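Local coordinates for glycosylation Associate Protein 2 (Streptococcus agalactiae serotype V, PDB 6OYC) that probably takes part, as one member of a Gap1-Gap2-Gap3 complex, in glycosylating and exporting serine-rich adhesins through the accessory Sec system, at residues P72-L77 with G96-F101; D461-T466 with G489-C494. One frame throughout, in Å; residues are numbered along the deposited sequence.

Contact 1 of 2, residues P72-L77 with G96-F101; sequences PELSSL and GITEEF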
# COMPACT_ATOMS: atom_id res chain seq x y z
N PRO B 72 4.42 34.02 -11.10
CA PRO B 72 5.58 33.12 -11.19
C PRO B 72 6.20 32.78 -9.84
O PRO B 72 6.90 31.77 -9.74
CB PRO B 72 6.58 33.89 -12.07
CG PRO B 72 5.82 35.08 -12.63
CD PRO B 72 4.64 35.33 -11.75
N GLU B 73 5.98 33.59 -8.80
CA GLU B 73 6.61 33.32 -7.51
C GLU B 73 6.17 31.99 -6.88
O GLU B 73 6.94 31.42 -6.09
CB GLU B 73 6.34 34.47 -6.55
CG GLU B 73 6.88 35.80 -7.05
CD GLU B 73 5.87 36.58 -7.87
OE1 GLU B 73 6.10 37.79 -8.08
OE2 GLU B 73 4.84 35.99 -8.31
N LEU B 74 4.98 31.47 -7.22
CA LEU B 74 4.54 30.18 -6.68
C LEU B 74 5.62 29.11 -6.81
O LEU B 74 5.78 28.27 -5.91
CB LEU B 74 3.25 29.73 -7.38
CG LEU B 74 2.67 28.36 -7.04
CD1 LEU B 74 2.03 28.35 -5.66
CD2 LEU B 74 1.65 27.92 -8.11
N SER B 75 6.39 29.15 -7.90
CA SER B 75 7.43 28.14 -8.10
C SER B 75 8.45 28.15 -6.97
O SER B 75 9.05 27.10 -6.66
CB SER B 75 8.13 28.38 -9.43
OG SER B 75 7.24 28.21 -10.50
N SER B 76 8.70 29.30 -6.35
CA SER B 76 9.67 29.32 -5.27
C SER B 76 9.21 28.58 -4.02
O SER B 76 10.02 28.38 -3.11
CB SER B 76 10.04 30.76 -4.92
OG SER B 76 8.95 31.45 -4.34
N LEU B 77 7.94 28.15 -3.94
CA LEU B 77 7.53 27.33 -2.80
C LEU B 77 7.88 25.86 -3.00
O LEU B 77 7.66 25.06 -2.08
CB LEU B 77 6.04 27.48 -2.53
CG LEU B 77 5.65 28.92 -2.18
CD1 LEU B 77 4.16 29.04 -1.89
CD2 LEU B 77 6.47 29.45 -1.00
N GLY B 96 -0.44 27.51 -17.18
CA GLY B 96 0.84 28.16 -16.99
C GLY B 96 1.70 27.47 -15.96
O GLY B 96 1.69 26.24 -15.80
N ILE B 97 2.48 28.27 -15.23
CA ILE B 97 3.38 27.72 -14.24
C ILE B 97 2.62 27.21 -13.02
O ILE B 97 3.15 26.36 -12.29
CB ILE B 97 4.43 28.77 -13.82
CG1 ILE B 97 3.72 30.06 -13.39
CG2 ILE B 97 5.41 29.01 -14.96
CD1 ILE B 97 3.54 30.18 -11.90
N THR B 98 1.42 27.74 -12.77
CA THR B 98 0.57 27.17 -11.74
C THR B 98 0.35 25.69 -11.98
O THR B 98 0.61 24.86 -11.11
CB THR B 98 -0.77 27.91 -11.67
OG1 THR B 98 -0.56 29.29 -11.32
CG2 THR B 98 -1.68 27.25 -10.63
N GLU B 99 -0.10 25.33 -13.19
CA GLU B 99 -0.31 23.93 -13.50
C GLU B 99 0.99 23.14 -13.41
O GLU B 99 1.00 22.00 -12.93
CB GLU B 99 -0.96 23.76 -14.87
CG GLU B 99 -0.65 22.43 -15.56
CD GLU B 99 -1.39 21.25 -14.93
OE1 GLU B 99 -2.62 21.35 -14.71
OE2 GLU B 99 -0.74 20.21 -14.66
N GLU B 100 2.11 23.73 -13.84
CA GLU B 100 3.38 23.02 -13.73
C GLU B 100 3.68 22.69 -12.28
O GLU B 100 4.12 21.58 -11.96
CB GLU B 100 4.53 23.85 -14.30
CG GLU B 100 4.46 24.19 -15.78
CD GLU B 100 5.59 25.14 -16.20
OE1 GLU B 100 5.34 26.01 -17.08
OE2 GLU B 100 6.71 25.01 -15.65
N PHE B 101 3.46 23.66 -11.40
CA PHE B 101 3.65 23.45 -9.98
C PHE B 101 2.77 22.31 -9.47
O PHE B 101 3.27 21.34 -8.88
CB PHE B 101 3.37 24.75 -9.24
CG PHE B 101 3.75 24.72 -7.81
CD1 PHE B 101 5.06 24.96 -7.43
CD2 PHE B 101 2.81 24.43 -6.83
CE1 PHE B 101 5.43 24.93 -6.11
CE2 PHE B 101 3.18 24.39 -5.50
CZ PHE B 101 4.49 24.64 -5.14
O HOH W 1 6.08 25.95 -11.48
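L74 lies over one face of the F101 ring in a CH-pi contact at the centre of the apolar packing. Its CG sits 4.0 Å from the ring centroid of F101, only 16° off the ring normal, while CD2 reaches back to F101 CB at 3.8 Å. F101 holds its ring out toward the 72-77 turns because CG stands anti to the backbone N (chi1 -170°); the flat ring can then slide beneath a branched leucine with the backbone C of L77 at its edge, near the ring plane, and L77 CB also comes within 4.2 Å of F101 CZ. T98 adds its CA, 3.9 Å from L74 CD2. Farther out, the long branch of I97 extends its terminal CD1 to P72 CA at 3.6 Å, so that a flexible aliphatic chain covers the proline's backbone.

The polar link is made by water. S75, whose short hydroxyl suits an exposed position, holds a water at 2.7 Å from its OG, and this water donates to I97 O at 3.1 Å. On the 72-77 side, E73 O accepts from both the N and the OG of S76, which steadies the turn from within.

The loop 72-77 packs against helix 96-104, whose T98 OG1 is bonded to Y70 N. Beneath them L74 and F101 rest on L65 and L63 of strand 62-65 in the parallel sheet, and L77 touches helix 36-52.

Contact 2 of 2, residues D461-T466 with G489-C494; sequences DDYDAT and GRHGDC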
# COMPACT_ATOMS: atom_id res chain seq x y z
N ASP B 461 19.58 -22.61 -1.21
CA ASP B 461 18.27 -22.08 -0.84
C ASP B 461 17.34 -23.21 -0.41
O ASP B 461 17.09 -24.15 -1.17
CB ASP B 461 17.66 -21.30 -2.01
CG ASP B 461 16.50 -20.43 -1.57
OD1 ASP B 461 15.38 -20.96 -1.42
OD2 ASP B 461 16.70 -19.21 -1.38
N ASP B 462 16.80 -23.08 0.80
CA ASP B 462 15.89 -24.06 1.38
C ASP B 462 14.47 -23.96 0.83
O ASP B 462 13.63 -24.80 1.19
CB ASP B 462 15.86 -23.86 2.90
CG ASP B 462 15.99 -22.40 3.30
OD1 ASP B 462 16.01 -22.09 4.51
OD2 ASP B 462 16.08 -21.55 2.38
N TYR B 463 14.18 -22.98 -0.02
CA TYR B 463 12.80 -22.69 -0.42
C TYR B 463 12.57 -22.84 -1.91
O TYR B 463 11.66 -23.56 -2.32
CB TYR B 463 12.42 -21.28 0.05
CG TYR B 463 12.27 -21.19 1.55
CD1 TYR B 463 11.24 -21.86 2.19
CD2 TYR B 463 13.16 -20.46 2.33
CE1 TYR B 463 11.09 -21.80 3.56
CE2 TYR B 463 13.03 -20.41 3.70
CZ TYR B 463 11.99 -21.08 4.31
OH TYR B 463 11.84 -21.04 5.68
N ASP B 464 13.35 -22.16 -2.75
CA ASP B 464 13.23 -22.31 -4.19
C ASP B 464 14.63 -22.44 -4.78
O ASP B 464 15.10 -21.58 -5.51
CB ASP B 464 12.47 -21.16 -4.84
CG ASP B 464 11.82 -21.57 -6.14
OD1 ASP B 464 12.06 -22.73 -6.55
OD2 ASP B 464 11.07 -20.77 -6.74
N ALA B 465 15.30 -23.55 -4.45
CA ALA B 465 16.65 -23.78 -4.94
C ALA B 465 16.74 -23.63 -6.46
O ALA B 465 17.69 -23.04 -6.98
CB ALA B 465 17.12 -25.17 -4.51
N THR B 466 15.73 -24.11 -7.17
CA THR B 466 15.68 -24.20 -8.63
C THR B 466 15.44 -22.86 -9.34
O THR B 466 15.41 -22.85 -10.58
CB THR B 466 14.58 -25.20 -9.00
OG1 THR B 466 14.38 -25.23 -10.42
CG2 THR B 466 13.27 -24.87 -8.31
N GLY B 489 25.05 -20.01 1.47
CA GLY B 489 24.20 -19.95 2.63
C GLY B 489 22.75 -20.23 2.28
O GLY B 489 22.36 -20.29 1.12
N ARG B 490 21.95 -20.41 3.33
CA ARG B 490 20.52 -20.63 3.18
C ARG B 490 19.82 -19.30 2.89
O ARG B 490 20.43 -18.23 2.91
CB ARG B 490 19.95 -21.32 4.42
CG ARG B 490 20.19 -22.82 4.45
CD ARG B 490 20.68 -23.27 5.81
NE ARG B 490 21.87 -22.55 6.23
CZ ARG B 490 23.11 -22.87 5.87
NH1 ARG B 490 23.34 -23.91 5.08
NH2 ARG B 490 24.14 -22.14 6.30
N HIS B 491 18.51 -19.37 2.64
CA HIS B 491 17.75 -18.21 2.17
C HIS B 491 17.88 -16.99 3.09
O HIS B 491 17.65 -15.87 2.63
CB HIS B 491 16.27 -18.58 2.02
CG HIS B 491 15.45 -17.56 1.30
ND1 HIS B 491 15.42 -17.46 -0.08
CD2 HIS B 491 14.60 -16.61 1.76
CE1 HIS B 491 14.60 -16.48 -0.43
NE2 HIS B 491 14.09 -15.95 0.66
N GLY B 492 18.25 -17.18 4.35
CA GLY B 492 18.25 -16.08 5.30
C GLY B 492 19.59 -15.42 5.60
O GLY B 492 19.62 -14.42 6.32
N ASP B 493 20.68 -15.96 5.07
CA ASP B 493 22.01 -15.43 5.37
C ASP B 493 22.45 -14.40 4.33
O ASP B 493 21.81 -14.19 3.29
CB ASP B 493 23.04 -16.55 5.45
CG ASP B 493 22.55 -17.73 6.22
OD1 ASP B 493 22.63 -17.70 7.46
OD2 ASP B 493 22.09 -18.70 5.58
N CYS B 494 23.59 -13.77 4.62
CA CYS B 494 24.16 -12.73 3.76
C CYS B 494 23.13 -11.65 3.44
O CYS B 494 23.17 -11.02 2.39
CB CYS B 494 24.74 -13.34 2.48
SG CYS B 494 26.13 -14.48 2.75
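Two irregular loops meet here, closest at D461 and R490, whose CA atoms are 4.8 Å apart; an Asx turn at D461 holds the start of 461-466, and R490 to D493 form a type I beta turn. Both loops follow strands of an alpha/beta-hydrolase-like sheet, and D461 and H491 have the geometry of the acid and base of a Ser-His-Asp triad, with S371 on a probable nucleophile elbow.

The central bond runs from H491 ND1 to D461 OD2, 2.5 Å long and nearly straight at 164°. It uses the syn lone pair of the carboxylate and lies in the imidazole plane, although the two flat groups stand almost perpendicular. H491 reaches this place with CG anti to its backbone N (chi1 -169°), and its other nitrogen, NE2, is hydrogen-bonded to S371 OG. A histidine suits the site because its two ring nitrogens can join a carboxylate to a hydroxyl.

D461 is itself positioned from behind: OD1 takes the backbone N-H groups of Y463 and D464, which arrive from opposite faces of the carboxylate plane. Aspartate is short enough to close this turn while offering its second oxygen to the histidine.

In an offset edge-to-face pair, the edge of Y463 is turned toward the face of the imidazole, with planes at 85° and H491 CB near the plane of the tyrosine ring; the Y463 hydroxyl is bonded to D411 O. D462 OD2 lies against H491 CB and also accepts from H491 N at 3.3 Å, from above the carboxylate plane.

Contact 1 closes before contact 2 opens along the chain, and the two lie on opposite sides of its centre, with centres 51 Å apart and nearest atoms about 40 Å apart. They share no sheet. Contact 1 belongs to the N-terminal five-stranded parallel sheet and its helices, whereas contact 2 sits at the ends of strands 452-458 and 482-487, neighbours in the mixed eight-stranded sheet; antiparallel strands fill much of the chain between. At this distance the two contacts do not touch; the triad-like residues lie in the C-terminal, hydrolase-like region, far from contact 1.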